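Local structure of magnesium transporter, putative (Shewanella oneidensis MR-1, 3KXR) at residues L91-E96 with G102-Y107. The protein probably takes part in moving magnesium or other cations across the membrane, this fragment holding its paired CBS domains and part of its MgtE-type intracellular N domain. Sequence-based numbering, arbitrary orientation.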
loop_
_atom_site.group_PDB
_atom_site.type_symbol
_atom_site.label_atom_id
_atom_site.label_comp_id
_atom_site.label_asym_id
_atom_site.label_seq_id
_atom_site.Cartn_x
_atom_site.Cartn_y
_atom_site.Cartn_z
ATOM N N LEU A 91 28.800 6.055 2.814
ATOM C CA LEU A 91 27.572 6.652 3.308
ATOM C C LEU A 91 27.523 8.109 2.836
ATOM O O LEU A 91 28.548 8.799 2.802
ATOM C CB LEU A 91 27.553 6.490 4.818
ATOM C CG LEU A 91 26.417 6.976 5.687
ATOM C CD1 LEU A 91 26.394 6.155 6.980
ATOM C CD2 LEU A 91 26.683 8.431 5.961
ATOM N N PHE A 92 26.350 8.546 2.413
ATOM C CA PHE A 92 26.224 9.821 1.742
ATOM C C PHE A 92 25.625 10.864 2.655
ATOM O O PHE A 92 24.706 10.560 3.406
ATOM C CB PHE A 92 25.380 9.634 0.480
ATOM C CG PHE A 92 25.915 8.565 -0.403
ATOM C CD1 PHE A 92 27.255 8.560 -0.768
ATOM C CD2 PHE A 92 25.116 7.516 -0.824
ATOM C CE1 PHE A 92 27.771 7.542 -1.567
ATOM C CE2 PHE A 92 25.636 6.488 -1.633
ATOM C CZ PHE A 92 26.963 6.508 -1.991
ATOM N N ILE A 93 26.159 12.080 2.604
ATOM C CA ILE A 93 25.707 13.162 3.467
ATOM C C ILE A 93 24.990 14.178 2.647
ATOM O O ILE A 93 25.501 14.614 1.602
ATOM C CB ILE A 93 26.878 13.865 4.182
ATOM C CG1 ILE A 93 27.707 12.846 4.941
ATOM C CG2 ILE A 93 26.390 14.957 5.144
ATOM C CD1 ILE A 93 26.947 12.041 5.957
ATOM N N VAL A 94 23.809 14.577 3.115
ATOM C CA VAL A 94 23.022 15.588 2.428
ATOM C C VAL A 94 22.697 16.734 3.378
ATOM O O VAL A 94 22.675 16.566 4.605
ATOM C CB VAL A 94 21.685 14.988 1.880
ATOM C CG1 VAL A 94 21.973 13.937 0.787
ATOM C CG2 VAL A 94 20.839 14.414 3.006
ATOM N N ASP A 95 22.441 17.916 2.809
ATOM C CA ASP A 95 21.942 19.028 3.614
ATOM C C ASP A 95 20.431 18.927 3.774
ATOM O O ASP A 95 19.819 17.943 3.347
ATOM C CB ASP A 95 22.366 20.372 3.029
ATOM C CG ASP A 95 21.676 20.725 1.735
ATOM O OD1 ASP A 95 20.675 20.094 1.308
ATOM O OD2 ASP A 95 22.166 21.716 1.153
ATOM N N GLU A 96 19.830 19.936 4.388
ATOM C CA GLU A 96 18.411 19.851 4.699
ATOM C C GLU A 96 17.504 19.996 3.472
ATOM O O GLU A 96 16.338 19.687 3.565
ATOM C CB GLU A 96 18.034 20.852 5.783
ATOM C CG GLU A 96 17.630 22.192 5.260
ATOM C CD GLU A 96 17.175 23.133 6.370
ATOM O OE1 GLU A 96 17.241 22.715 7.574
ATOM O OE2 GLU A 96 16.766 24.284 6.018
ATOM N N GLY A 102 28.614 15.091 0.009
ATOM C CA GLY A 102 29.813 14.247 -0.023
ATOM C C GLY A 102 29.587 12.841 0.510
ATOM O O GLY A 102 28.482 12.464 0.856
ATOM N N THR A 103 30.667 12.088 0.593
ATOM C CA THR A 103 30.657 10.690 0.945
ATOM C C THR A 103 31.618 10.472 2.090
ATOM O O THR A 103 32.722 11.007 2.079
ATOM C CB THR A 103 31.163 9.873 -0.278
ATOM O OG1 THR A 103 30.261 10.072 -1.367
ATOM C CG2 THR A 103 31.314 8.366 0.010
ATOM N N VAL A 104 31.218 9.689 3.088
ATOM C CA VAL A 104 32.188 9.218 4.087
ATOM C C VAL A 104 32.377 7.724 3.913
ATOM O O VAL A 104 31.417 7.031 3.668
ATOM C CB VAL A 104 31.770 9.575 5.548
ATOM C CG1 VAL A 104 31.383 11.064 5.663
ATOM C CG2 VAL A 104 30.629 8.711 6.024
ATOM N N ARG A 105 33.596 7.227 4.046
ATOM C CA ARG A 105 33.861 5.790 3.890
ATOM C C ARG A 105 33.864 5.014 5.171
ATOM O O ARG A 105 34.407 5.445 6.167
ATOM C CB ARG A 105 35.233 5.550 3.316
ATOM C CG ARG A 105 35.501 6.226 2.034
ATOM C CD ARG A 105 36.873 5.773 1.592
ATOM N NE ARG A 105 37.286 6.552 0.448
ATOM C CZ ARG A 105 36.861 6.362 -0.805
ATOM N NH1 ARG A 105 36.000 5.375 -1.095
ATOM N NH2 ARG A 105 37.321 7.165 -1.787
ATOM N N ARG A 106 33.350 3.801 5.115
ATOM C CA ARG A 106 33.360 2.965 6.287
ATOM C C ARG A 106 34.730 2.913 6.957
ATOM O O ARG A 106 34.848 3.103 8.164
ATOM C CB ARG A 106 32.939 1.541 5.950
ATOM C CG ARG A 106 33.168 0.653 7.121
ATOM C CD ARG A 106 32.285 -0.514 7.203
ATOM N NE ARG A 106 32.278 -1.213 5.953
ATOM C CZ ARG A 106 31.211 -1.838 5.482
ATOM N NH1 ARG A 106 30.064 -1.891 6.176
ATOM N NH2 ARG A 106 31.301 -2.429 4.313
ATOM N N TYR A 107 35.760 2.603 6.185
ATOM C CA TYR A 107 37.071 2.402 6.767
ATOM C C TYR A 107 37.558 3.642 7.534
ATOM O O TYR A 107 38.120 3.518 8.615
ATOM C CB TYR A 107 38.081 2.005 5.715
ATOM C CG TYR A 107 39.460 1.782 6.288
ATOM C CD1 TYR A 107 39.855 0.520 6.712
ATOM C CD2 TYR A 107 40.370 2.840 6.417
ATOM C CE1 TYR A 107 41.107 0.311 7.236
ATOM C CE2 TYR A 107 41.626 2.638 6.937
ATOM C CZ TYR A 107 41.988 1.365 7.344
ATOM O OH TYR A 107 43.238 1.126 7.872
#
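L91 and V104 form a hydrogen-bonded antiparallel pair joined by two reciprocal backbone bonds, L91 N to V104 O at 2.9 Å and V104 N to L91 O at 2.8 Å; the N-to-C directions of the short strands 91-94 and 102-105 differ by 144°, some 36° from exactly antiparallel. Two residues on, I93 N donates an almost straight bond to G102 O, 2.9 Å long. F92 and T103 form the non-hydrogen-bonded pair between them, with their CA atoms 4.6 Å apart.

On one face of the sheet V104 touches two side chains of the facing strand, L91 directly across from it and I93 on the diagonal. Its CG2 lies alongside L91 CD2 at 4.0 Å, and its CG1 meets I93 CG1 at 4.1 Å. CG1 stands anti to the carbonyl carbon (chi1 -49°), which points this methyl obliquely at I93. L91 continues from here onto A76, F79 and F80 of helix 73-82.

The other face carries F92 and T103 side by side. T103 OG1 approaches the phenyl ring at its edge, in the ring plane, 3.4 Å from F92 CD1, while its hydrogen bond is with Y100 OH. F92 also packs on L159, in a strand of the second CBS repeat, so this face looks toward the partner repeat and the L91 face toward a helix.

The pairing illustrates how a beta hairpin, formed by strands 90-94 and 100-105, builds the antiparallel part of the three-stranded sheet in a CBS domain, strand 66-68 joining strand 90-94 in parallel on its other edge.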